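Local coordinates for nuclear import protein MOG1 (Saccharomyces cerevisiae, PDB 1JHS), which binds the small GTPase Gsp1, the yeast Ran, and takes part in the Ran system for nuclear protein import and poly(A)+ mRNA export, at residues Gly127-Arg132 and Glu174-Phe179; Pro19-Ala24 and Asp49-Asn54; Glu5-Leu8 and Ile13-Val16. The protein carries 1 engineered substitution. All blocks are in the same frame, centred on the assembly; numbering follows the deposited sequence.

From the N terminus, contact 3 comes first: strand 4-8 turns back through four residues and pairs with strand 13-17, a local hairpin. The chain runs on into Pro19-Ala24, the first half of contact 2, which closes a larger loop when Asp49-Asn54 returns, tying the outer strand 21-23 to the connection between strands 34-39 and 56-63. Contact 1 closes last, bringing the end of helix 163-178 onto strand 124-133 of the seven-stranded antiparallel sheet. The three follow in series, so none nests within or crosses another. Contacts 1 and 3 touch, Thr15 OG1 meeting Met175 O at 2.9 Å in a probable hydrogen bond, whereas the centres of contacts 1 and 2 lie about 17 Å apart.

Contact 1. Residues Gly127-Arg132 and Glu174-Phe179; sequences GVALIR and EMVRKF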
ATOM      1  N   GLY A 127       0.587   4.316   0.560  1.00  8.17           N
ATOM      2  CA  GLY A 127       1.741   3.632   1.112  1.00  7.66           C
ATOM      3  C   GLY A 127       2.051   2.569   0.072  1.00  7.31           C
ATOM      4  O   GLY A 127       1.147   1.884  -0.381  1.00  7.16           O
ATOM      5  N   VAL A 128       3.304   2.425  -0.338  1.00  6.85           N
ATOM      6  CA  VAL A 128       3.603   1.395  -1.337  1.00  6.75           C
ATOM      7  C   VAL A 128       4.785   0.546  -0.881  1.00  6.56           C
ATOM      8  O   VAL A 128       5.821   1.089  -0.496  1.00  5.78           O
ATOM      9  CB  VAL A 128       3.976   2.009  -2.702  1.00  6.53           C
ATOM     10  CG1 VAL A 128       4.277   0.891  -3.725  1.00  6.71           C
ATOM     11  CG2 VAL A 128       2.831   2.890  -3.207  1.00  6.86           C
ATOM     12  N   ALA A 129       4.623  -0.775  -0.922  1.00  6.58           N
ATOM     13  CA  ALA A 129       5.718  -1.663  -0.562  1.00  7.14           C
ATOM     14  C   ALA A 129       5.991  -2.620  -1.708  1.00  7.56           C
ATOM     15  O   ALA A 129       5.076  -3.024  -2.420  1.00  7.73           O
ATOM     16  CB  ALA A 129       5.387  -2.449   0.690  1.00  7.20           C
ATOM     17  N   LEU A 130       7.267  -2.955  -1.896  1.00  8.16           N
ATOM     18  CA  LEU A 130       7.663  -3.903  -2.927  1.00  8.29           C
ATOM     19  C   LEU A 130       8.364  -5.043  -2.212  1.00  8.34           C
ATOM     20  O   LEU A 130       9.216  -4.797  -1.361  1.00  8.10           O
ATOM     21  CB  LEU A 130       8.645  -3.254  -3.902  1.00  8.31           C
ATOM     22  CG  LEU A 130       9.366  -4.225  -4.850  1.00  8.29           C
ATOM     23  CD1 LEU A 130       8.351  -5.007  -5.755  1.00  8.28           C
ATOM     24  CD2 LEU A 130      10.342  -3.406  -5.715  1.00  8.01           C
ATOM     25  N   ILE A 131       7.979  -6.277  -2.531  1.00  8.63           N
ATOM     26  CA  ILE A 131       8.608  -7.472  -1.974  1.00  8.58           C
ATOM     27  C   ILE A 131       8.973  -8.272  -3.226  1.00  8.82           C
ATOM     28  O   ILE A 131       8.089  -8.767  -3.924  1.00  8.62           O
ATOM     29  CB  ILE A 131       7.625  -8.295  -1.111  1.00  8.68           C
ATOM     30  CG1 ILE A 131       7.214  -7.476   0.118  1.00  8.39           C
ATOM     31  CG2 ILE A 131       8.308  -9.583  -0.655  1.00  9.52           C
ATOM     32  CD1 ILE A 131       6.040  -8.055   0.942  1.00  7.64           C
ATOM     33  N   ARG A 132      10.264  -8.382  -3.511  1.00  8.94           N
ATOM     34  CA  ARG A 132      10.695  -9.096  -4.712  1.00  9.58           C
ATOM     35  C   ARG A 132      10.862 -10.594  -4.475  1.00  9.99           C
ATOM     36  O   ARG A 132      11.725 -11.001  -3.694  1.00 10.10           O
ATOM     37  CB  ARG A 132      12.023  -8.498  -5.198  1.00  9.77           C
ATOM     38  CG  ARG A 132      12.049  -6.946  -5.186  1.00  9.58           C
ATOM     39  CD  ARG A 132      13.061  -6.400  -6.198  1.00  9.62           C
ATOM     40  NE  ARG A 132      12.532  -6.500  -7.558  1.00 10.18           N
ATOM     41  CZ  ARG A 132      13.226  -6.218  -8.662  1.00 10.47           C
ATOM     42  NH1 ARG A 132      14.495  -5.828  -8.580  1.00 10.28           N
ATOM     43  NH2 ARG A 132      12.628  -6.275  -9.851  1.00 10.85           N
ATOM     44  N   GLU A 174       4.646  -3.431   8.829  1.00  9.38           N
ATOM     45  CA  GLU A 174       4.282  -4.683   9.520  1.00  9.64           C
ATOM     46  C   GLU A 174       3.802  -5.736   8.512  1.00  9.60           C
ATOM     47  O   GLU A 174       4.085  -6.921   8.675  1.00  9.69           O
ATOM     48  CB  GLU A 174       3.205  -4.447  10.585  1.00 10.00           C
ATOM     49  CG  GLU A 174       3.679  -3.531  11.736  1.00 10.05           C
ATOM     50  CD  GLU A 174       2.752  -3.559  12.947  1.00 10.63           C
ATOM     51  OE1 GLU A 174       2.941  -2.713  13.853  1.00 10.45           O
ATOM     52  OE2 GLU A 174       1.843  -4.429  13.011  1.00 11.36           O
ATOM     53  N   MET A 175       3.068  -5.309   7.481  1.00  9.83           N
ATOM     54  CA  MET A 175       2.612  -6.239   6.451  1.00  9.82           C
ATOM     55  C   MET A 175       3.810  -6.851   5.734  1.00 10.14           C
ATOM     56  O   MET A 175       3.818  -8.051   5.400  1.00 10.72           O
ATOM     57  CB  MET A 175       1.729  -5.518   5.428  1.00  9.67           C
ATOM     58  CG  MET A 175       0.383  -5.052   6.016  1.00  9.34           C
ATOM     59  SD  MET A 175      -0.691  -4.470   4.688  1.00  9.96           S
ATOM     60  CE  MET A 175      -1.128  -6.044   3.867  1.00  8.96           C
ATOM     61  N   VAL A 176       4.834  -6.036   5.511  1.00 10.26           N
ATOM     62  CA  VAL A 176       6.033  -6.525   4.835  1.00 10.69           C
ATOM     63  C   VAL A 176       6.805  -7.489   5.722  1.00 11.46           C
ATOM     64  O   VAL A 176       7.239  -8.555   5.265  1.00 11.40           O
ATOM     65  CB  VAL A 176       6.941  -5.345   4.440  1.00 10.24           C
ATOM     66  CG1 VAL A 176       8.342  -5.843   4.005  1.00 10.19           C
ATOM     67  CG2 VAL A 176       6.267  -4.560   3.316  1.00  9.75           C
ATOM     68  N   ARG A 177       6.975  -7.119   6.989  1.00 11.97           N
ATOM     69  CA  ARG A 177       7.708  -7.989   7.909  1.00 13.21           C
ATOM     70  C   ARG A 177       6.989  -9.296   8.179  1.00 13.66           C
ATOM     71  O   ARG A 177       7.643 -10.316   8.387  1.00 13.69           O
ATOM     72  CB  ARG A 177       7.988  -7.260   9.222  1.00 13.65           C
ATOM     73  CG  ARG A 177       9.130  -6.261   9.041  1.00 15.39           C
ATOM     74  CD  ARG A 177       9.690  -5.850  10.348  1.00 16.52           C
ATOM     75  NE  ARG A 177      11.048  -5.325  10.219  1.00 18.28           N
ATOM     76  CZ  ARG A 177      11.379  -4.335   9.426  1.00 17.83           C
ATOM     77  NH1 ARG A 177      10.432  -3.788   8.684  1.00 19.49           N
ATOM     78  NH2 ARG A 177      12.624  -3.848   9.423  1.00 17.89           N
ATOM     79  N   LYS A 178       5.659  -9.263   8.152  1.00 14.02           N
ATOM     80  CA  LYS A 178       4.834 -10.455   8.402  1.00 14.99           C
ATOM     81  C   LYS A 178       4.498 -11.279   7.158  1.00 14.83           C
ATOM     82  O   LYS A 178       3.902 -12.369   7.260  1.00 15.18           O
ATOM     83  CB  LYS A 178       3.518 -10.041   9.060  1.00 15.55           C
ATOM     84  CG  LYS A 178       3.649  -9.623  10.514  1.00 17.26           C
ATOM     85  CD  LYS A 178       3.707 -10.847  11.407  1.00 18.66           C
ATOM     86  CE  LYS A 178       3.572 -10.446  12.862  1.00 19.89           C
ATOM     87  NZ  LYS A 178       3.296 -11.655  13.707  1.00 20.76           N
ATOM     88  N   PHE A 179       4.882 -10.768   5.994  1.00 14.84           N
ATOM     89  CA  PHE A 179       4.599 -11.409   4.716  1.00 14.84           C
ATOM     90  C   PHE A 179       5.290 -12.769   4.589  1.00 15.33           C
ATOM     91  O   PHE A 179       6.508 -12.868   4.720  1.00 15.06           O
ATOM     92  CB  PHE A 179       5.051 -10.485   3.573  1.00 14.91           C
ATOM     93  CG  PHE A 179       4.628 -10.960   2.205  1.00 14.87           C
ATOM     94  CD1 PHE A 179       3.381 -10.610   1.682  1.00 15.17           C
ATOM     95  CD2 PHE A 179       5.456 -11.792   1.468  1.00 15.10           C
ATOM     96  CE1 PHE A 179       2.962 -11.100   0.414  1.00 15.32           C
ATOM     97  CE2 PHE A 179       5.046 -12.291   0.204  1.00 15.48           C
ATOM     98  CZ  PHE A 179       3.800 -11.939  -0.310  1.00 15.01           C
TER
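Ile131 and Phe179 meet through a CH-pi contact. The methyl CD1 of Ile131 stands over one face of the Phe179 ring, 3.9 Å from its centroid and 26° off the normal, displaced toward the CG end of the ring; Phe179 CG is its closest atom, at 3.5 Å. The long, nearly straight CG1-CD1 arm of the isoleucine (chi2 169°) suits this distance, carrying the methyl out of the sheet to the aromatic. Replacing Phe179 by an alanine would probably leave this methyl without its aromatic cover and open a gap beneath the end of the helix.

The remaining contacts are aliphatic. Ala129 CB lies 3.5 Å from Val176 CG2, tighter than usual for two carbons, and the small alanine lets the helix come this near, with 7.3 Å between the CA atoms of Ala129 and Val176. With CG1 of Val176 anti to its backbone N (chi1 168°), CG2 is the branch that meets the strand, and it also lies 4.2 Å from Ile131 CD1.

All four residues are buried. Strand 124-133 is flanked by strands 103-113 and 138-147, and Leu130 packs on helix 70-83 while Ala129 and Ile131 face helix 163-178, so the sheet is sandwiched between helices here.

Contact 2. Residues Pro19-Ala24 and Asp49-Asn54; sequences PGFIDA and DGLATN
Pro19 and Asp49 mark the nearest backbone approach, their CA atoms 9.2 Å apart, and no hydrogen bond joins the two segments. Side chains therefore span the distance. Leu51 sends its CD1 methyl against the ring of Phe21, equally near CE1 and CZ at 3.9 Å, and the two side chains cross at about a right angle. In Phe21, CG lies beside the backbone N (chi1 -85°), and the ring's outer carbons, CE1 and CZ, reach the leucine; leucine, branched and wholly apolar, suits a contact with a ring that offers only carbon.

This packing joins an outer strand of the seven-stranded antiparallel sheet, 21-23, to the irregular connection between strands 34-39 and 56-63. Leu51 also rests on Ala167 and Val168 of helix 163-178, so this one side chain touches both the strand and the helix.

At the other end, the side chains of Pro19 and Asp49 come from opposite directions, Pro19 CD 4.1 Å from Asp49 OD1, a loose contact. The carboxylate has its strong partner in Arg41, whose NH2 forms a salt bridge with OD1, while Arg41 NE donates to Pro19 O. One guanidinium thus links both segments.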
ATOM      1  N   PRO A  19      -7.821  -4.728  12.481  1.00 11.36           N
ATOM      2  CA  PRO A  19      -9.161  -5.236  12.775  1.00 12.09           C
ATOM      3  C   PRO A  19     -10.192  -4.291  12.128  1.00 11.96           C
ATOM      4  O   PRO A  19      -9.931  -3.098  11.932  1.00 11.62           O
ATOM      5  CB  PRO A  19      -9.215  -5.226  14.306  1.00 11.78           C
ATOM      6  CG  PRO A  19      -8.149  -4.211  14.725  1.00 12.08           C
ATOM      7  CD  PRO A  19      -7.053  -4.463  13.716  1.00 11.74           C
ATOM      8  N   GLY A  20     -11.338  -4.835  11.749  1.00 12.28           N
ATOM      9  CA  GLY A  20     -12.361  -4.007  11.132  1.00 13.04           C
ATOM     10  C   GLY A  20     -12.214  -3.877   9.626  1.00 13.45           C
ATOM     11  O   GLY A  20     -13.031  -3.198   8.983  1.00 13.40           O
ATOM     12  N   PHE A  21     -11.177  -4.497   9.061  1.00 13.49           N
ATOM     13  CA  PHE A  21     -10.953  -4.445   7.616  1.00 14.07           C
ATOM     14  C   PHE A  21     -11.522  -5.732   7.033  1.00 15.04           C
ATOM     15  O   PHE A  21     -11.213  -6.819   7.516  1.00 15.75           O
ATOM     16  CB  PHE A  21      -9.458  -4.345   7.285  1.00 13.12           C
ATOM     17  CG  PHE A  21      -8.924  -2.943   7.306  1.00 12.51           C
ATOM     18  CD1 PHE A  21      -8.918  -2.200   8.485  1.00 12.01           C
ATOM     19  CD2 PHE A  21      -8.409  -2.356   6.139  1.00 12.24           C
ATOM     20  CE1 PHE A  21      -8.410  -0.896   8.509  1.00 11.48           C
ATOM     21  CE2 PHE A  21      -7.901  -1.056   6.159  1.00 11.84           C
ATOM     22  CZ  PHE A  21      -7.904  -0.323   7.355  1.00 11.61           C
ATOM     23  N   ILE A  22     -12.355  -5.606   6.009  1.00 15.50           N
ATOM     24  CA  ILE A  22     -12.974  -6.766   5.405  1.00 15.95           C
ATOM     25  C   ILE A  22     -12.315  -7.140   4.085  1.00 15.64           C
ATOM     26  O   ILE A  22     -11.814  -6.280   3.354  1.00 14.91           O
ATOM     27  CB  ILE A  22     -14.481  -6.510   5.155  1.00 16.85           C
ATOM     28  CG1 ILE A  22     -15.110  -7.697   4.425  1.00 18.03           C
ATOM     29  CG2 ILE A  22     -14.656  -5.275   4.322  1.00 17.82           C
ATOM     30  CD1 ILE A  22     -16.612  -7.550   4.242  1.00 20.05           C
ATOM     31  N   ASP A  23     -12.311  -8.443   3.813  1.00 15.27           N
ATOM     32  CA  ASP A  23     -11.767  -8.997   2.586  1.00 15.36           C
ATOM     33  C   ASP A  23     -12.854  -8.732   1.545  1.00 15.10           C
ATOM     34  O   ASP A  23     -13.940  -9.324   1.622  1.00 14.83           O
ATOM     35  CB  ASP A  23     -11.546 -10.505   2.767  1.00 15.74           C
ATOM     36  CG  ASP A  23     -11.065 -11.184   1.514  1.00 16.14           C
ATOM     37  OD1 ASP A  23     -11.185 -10.606   0.405  1.00 17.00           O
ATOM     38  OD2 ASP A  23     -10.581 -12.331   1.648  1.00 17.34           O
ATOM     39  N   ALA A  24     -12.578  -7.843   0.587  1.00 14.38           N
ATOM     40  CA  ALA A  24     -13.581  -7.513  -0.409  1.00 14.61           C
ATOM     41  C   ALA A  24     -14.030  -8.703  -1.246  1.00 14.90           C
ATOM     42  O   ALA A  24     -15.146  -8.693  -1.764  1.00 15.01           O
ATOM     43  CB  ALA A  24     -13.084  -6.375  -1.323  1.00 14.31           C
ATOM     44  N   ASP A  49      -5.445   2.328  16.962  1.00 30.36           N
ATOM     45  CA  ASP A  49      -4.714   2.218  15.695  1.00 28.44           C
ATOM     46  C   ASP A  49      -4.144   3.467  15.048  1.00 26.53           C
ATOM     47  O   ASP A  49      -3.075   3.431  14.442  1.00 26.32           O
ATOM     48  CB  ASP A  49      -5.634   1.586  14.620  1.00 29.16           C
ATOM     49  CG  ASP A  49      -5.623   0.106  14.671  1.00 29.94           C
ATOM     50  OD1 ASP A  49      -5.970  -0.529  13.665  1.00 30.06           O
ATOM     51  OD2 ASP A  49      -5.243  -0.432  15.743  1.00 31.43           O
ATOM     52  N   GLY A  50      -4.907   4.547  15.112  1.00 24.53           N
ATOM     53  CA  GLY A  50      -4.496   5.768  14.461  1.00 21.96           C
ATOM     54  C   GLY A  50      -5.143   5.834  13.079  1.00 20.25           C
ATOM     55  O   GLY A  50      -4.988   6.823  12.375  1.00 19.84           O
ATOM     56  N   LEU A  51      -5.861   4.779  12.691  1.00 18.67           N
ATOM     57  CA  LEU A  51      -6.529   4.740  11.383  1.00 17.27           C
ATOM     58  C   LEU A  51      -7.925   5.363  11.474  1.00 16.34           C
ATOM     59  O   LEU A  51      -8.473   5.510  12.564  1.00 16.46           O
ATOM     60  CB  LEU A  51      -6.646   3.291  10.884  1.00 16.65           C
ATOM     61  CG  LEU A  51      -5.332   2.510  10.775  1.00 16.33           C
ATOM     62  CD1 LEU A  51      -5.560   1.109  10.168  1.00 16.57           C
ATOM     63  CD2 LEU A  51      -4.378   3.319   9.908  1.00 16.49           C
ATOM     64  N   ALA A  52      -8.490   5.764  10.339  1.00 15.49           N
ATOM     65  CA  ALA A  52      -9.835   6.343  10.354  1.00 14.33           C
ATOM     66  C   ALA A  52     -10.787   5.247   9.855  1.00 13.86           C
ATOM     67  O   ALA A  52     -10.783   4.141  10.413  1.00 13.55           O
ATOM     68  CB  ALA A  52      -9.882   7.594   9.462  1.00 14.81           C
ATOM     69  N   THR A  53     -11.599   5.519   8.833  1.00 12.61           N
ATOM     70  CA  THR A  53     -12.503   4.475   8.342  1.00 12.06           C
ATOM     71  C   THR A  53     -12.541   4.365   6.828  1.00 11.10           C
ATOM     72  O   THR A  53     -13.396   3.665   6.303  1.00 11.32           O
ATOM     73  CB  THR A  53     -14.002   4.660   8.815  1.00 12.30           C
ATOM     74  OG1 THR A  53     -14.575   5.810   8.174  1.00 13.01           O
ATOM     75  CG2 THR A  53     -14.093   4.859  10.324  1.00 12.97           C
ATOM     76  N   ASN A  54     -11.609   5.013   6.125  1.00 10.39           N
ATOM     77  CA  ASN A  54     -11.653   4.985   4.664  1.00  9.51           C
ATOM     78  C   ASN A  54     -10.426   4.453   3.929  1.00  9.03           C
ATOM     79  O   ASN A  54     -10.342   4.611   2.723  1.00  8.11           O
ATOM     80  CB  ASN A  54     -12.010   6.379   4.121  1.00  9.38           C
ATOM     81  CG  ASN A  54     -10.938   7.423   4.423  1.00 10.31           C
ATOM     82  OD1 ASN A  54      -9.949   7.122   5.091  1.00  9.93           O
ATOM     83  ND2 ASN A  54     -11.141   8.667   3.949  1.00  9.81           N
TER

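Contact 3. Residues Glu5-Leu8 and Ile13-Val16; sequences EVEL and ITTV
Glu5 lies opposite Val16 in a non-hydrogen-bonded antiparallel pair, their CA atoms 4.3 Å apart. Its CA also approaches Thr15 O at 3.3 Å in a CA-H...O contact. The extended side chain, with CG anti to the backbone N (chi1 177°), leans across to Thr14, where OE1 lies 3.8 Å from the CG2 methyl; a charged residue suits this exposed edge.

Val6 forms a hydrogen-bonded pair with Thr15. Its N donates to Thr15 O at 2.9 Å, and its O receives the longer return bond from Thr15 N. On the face it shares with Thr15, Val6 CG2 meets Thr15 CG2, branched side chains that suit an extended backbone. Thr15 turns OG1 to Met175 O of helix 163-178, leaving its methyl for these neighbours.

These paired strands, 4-8 and 13-17, are a beta hairpin, and 13-17 goes on to pair with 180-181, completing a small three-stranded sheet. Glu7 and Thr14 are a non-hydrogen-bonded pair, Glu7 CG 4.2 Å from Thr14 CG2 on the same face as Glu5; like Glu5, this glutamate is exposed, which suits a charge.

Leu8 N then makes a short bond of 2.7 Å, nearly straight at 173°, to Ile13 O, and Leu8 O takes Ile13 N in return. Its CD1 touches both Thr15 CG2, 3.9 Å away, and Ile13 CG2, an apolar cluster that continues onto Ala35 and Tyr37 of strand 34-39.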
ATOM      1  N   GLU A   5      -3.410 -11.742  11.666  1.00 21.92           N
ATOM      2  CA  GLU A   5      -3.012 -12.559  10.533  1.00 21.37           C
ATOM      3  C   GLU A   5      -4.163 -12.893   9.603  1.00 20.59           C
ATOM      4  O   GLU A   5      -5.285 -13.152  10.039  1.00 20.27           O
ATOM      5  CB  GLU A   5      -2.353 -13.856  11.019  1.00 22.52           C
ATOM      6  CG  GLU A   5      -1.973 -14.796   9.891  1.00 24.22           C
ATOM      7  CD  GLU A   5      -1.138 -15.983  10.345  1.00 25.16           C
ATOM      8  OE1 GLU A   5      -1.296 -17.061   9.751  1.00 26.25           O
ATOM      9  OE2 GLU A   5      -0.321 -15.844  11.281  1.00 26.33           O
ATOM     10  N   VAL A   6      -3.892 -12.861   8.307  1.00 19.26           N
ATOM     11  CA  VAL A   6      -4.913 -13.205   7.325  1.00 18.53           C
ATOM     12  C   VAL A   6      -4.285 -14.110   6.304  1.00 18.38           C
ATOM     13  O   VAL A   6      -3.066 -14.071   6.097  1.00 17.88           O
ATOM     14  CB  VAL A   6      -5.478 -11.972   6.550  1.00 18.13           C
ATOM     15  CG1 VAL A   6      -6.388 -11.144   7.436  1.00 18.24           C
ATOM     16  CG2 VAL A   6      -4.342 -11.141   6.001  1.00 17.91           C
ATOM     17  N   GLU A   7      -5.122 -14.920   5.669  1.00 18.27           N
ATOM     18  CA  GLU A   7      -4.676 -15.820   4.621  1.00 18.50           C
ATOM     19  C   GLU A   7      -5.053 -15.218   3.281  1.00 17.93           C
ATOM     20  O   GLU A   7      -6.196 -14.800   3.081  1.00 17.63           O
ATOM     21  CB  GLU A   7      -5.352 -17.179   4.740  1.00 19.72           C
ATOM     22  CG  GLU A   7      -4.803 -18.033   5.848  1.00 21.21           C
ATOM     23  CD  GLU A   7      -5.299 -19.465   5.756  1.00 22.39           C
ATOM     24  OE1 GLU A   7      -6.147 -19.778   4.875  1.00 23.08           O
ATOM     25  OE2 GLU A   7      -4.836 -20.281   6.559  1.00 23.15           O
ATOM     26  N   LEU A   8      -4.089 -15.163   2.367  1.00 17.35           N
ATOM     27  CA  LEU A   8      -4.353 -14.616   1.051  1.00 16.74           C
ATOM     28  C   LEU A   8      -4.225 -15.709  -0.006  1.00 16.46           C
ATOM     29  O   LEU A   8      -3.557 -16.715   0.210  1.00 16.25           O
ATOM     30  CB  LEU A   8      -3.346 -13.510   0.710  1.00 16.27           C
ATOM     31  CG  LEU A   8      -3.142 -12.356   1.689  1.00 16.75           C
ATOM     32  CD1 LEU A   8      -2.272 -11.311   0.992  1.00 16.72           C
ATOM     33  CD2 LEU A   8      -4.463 -11.739   2.087  1.00 16.55           C
ATOM     34  N   ILE A  13      -0.438 -17.493   0.949  1.00 13.51           N
ATOM     35  CA  ILE A  13       0.360 -16.409   1.520  1.00 12.83           C
ATOM     36  C   ILE A  13      -0.324 -15.877   2.771  1.00 12.97           C
ATOM     37  O   ILE A  13      -1.549 -15.930   2.864  1.00 13.25           O
ATOM     38  CB  ILE A  13       0.469 -15.248   0.491  1.00 12.50           C
ATOM     39  CG1 ILE A  13       1.435 -15.631  -0.629  1.00 12.23           C
ATOM     40  CG2 ILE A  13       0.939 -13.953   1.168  1.00 12.37           C
ATOM     41  CD1 ILE A  13       1.394 -14.667  -1.784  1.00 12.43           C
ATOM     42  N   THR A  14       0.454 -15.399   3.743  1.00 12.73           N
ATOM     43  CA  THR A  14      -0.137 -14.789   4.925  1.00 12.59           C
ATOM     44  C   THR A  14       0.556 -13.446   5.174  1.00 12.30           C
ATOM     45  O   THR A  14       1.699 -13.228   4.761  1.00 12.20           O
ATOM     46  CB  THR A  14      -0.004 -15.672   6.225  1.00 12.92           C
ATOM     47  OG1 THR A  14       1.380 -15.880   6.542  1.00 13.00           O
ATOM     48  CG2 THR A  14      -0.689 -17.026   6.025  1.00 13.57           C
ATOM     49  N   THR A  15      -0.176 -12.528   5.795  1.00 11.68           N
ATOM     50  CA  THR A  15       0.370 -11.234   6.183  1.00 11.45           C
ATOM     51  C   THR A  15      -0.616 -10.775   7.246  1.00 11.26           C
ATOM     52  O   THR A  15      -1.348 -11.611   7.802  1.00 11.24           O
ATOM     53  CB  THR A  15       0.467 -10.237   4.982  1.00 11.71           C
ATOM     54  OG1 THR A  15       1.063  -9.008   5.435  1.00 11.42           O
ATOM     55  CG2 THR A  15      -0.903  -9.956   4.381  1.00 11.46           C
ATOM     56  N   VAL A  16      -0.646  -9.485   7.559  1.00 11.07           N
ATOM     57  CA  VAL A  16      -1.600  -9.026   8.573  1.00 10.62           C
ATOM     58  C   VAL A  16      -2.358  -7.821   8.065  1.00 10.60           C
ATOM     59  O   VAL A  16      -1.883  -7.139   7.158  1.00  9.95           O
ATOM     60  CB  VAL A  16      -0.881  -8.617   9.878  1.00 10.68           C
ATOM     61  CG1 VAL A  16      -0.122  -9.804  10.450  1.00 10.25           C
ATOM     62  CG2 VAL A  16       0.103  -7.447   9.602  1.00 10.55           C
TER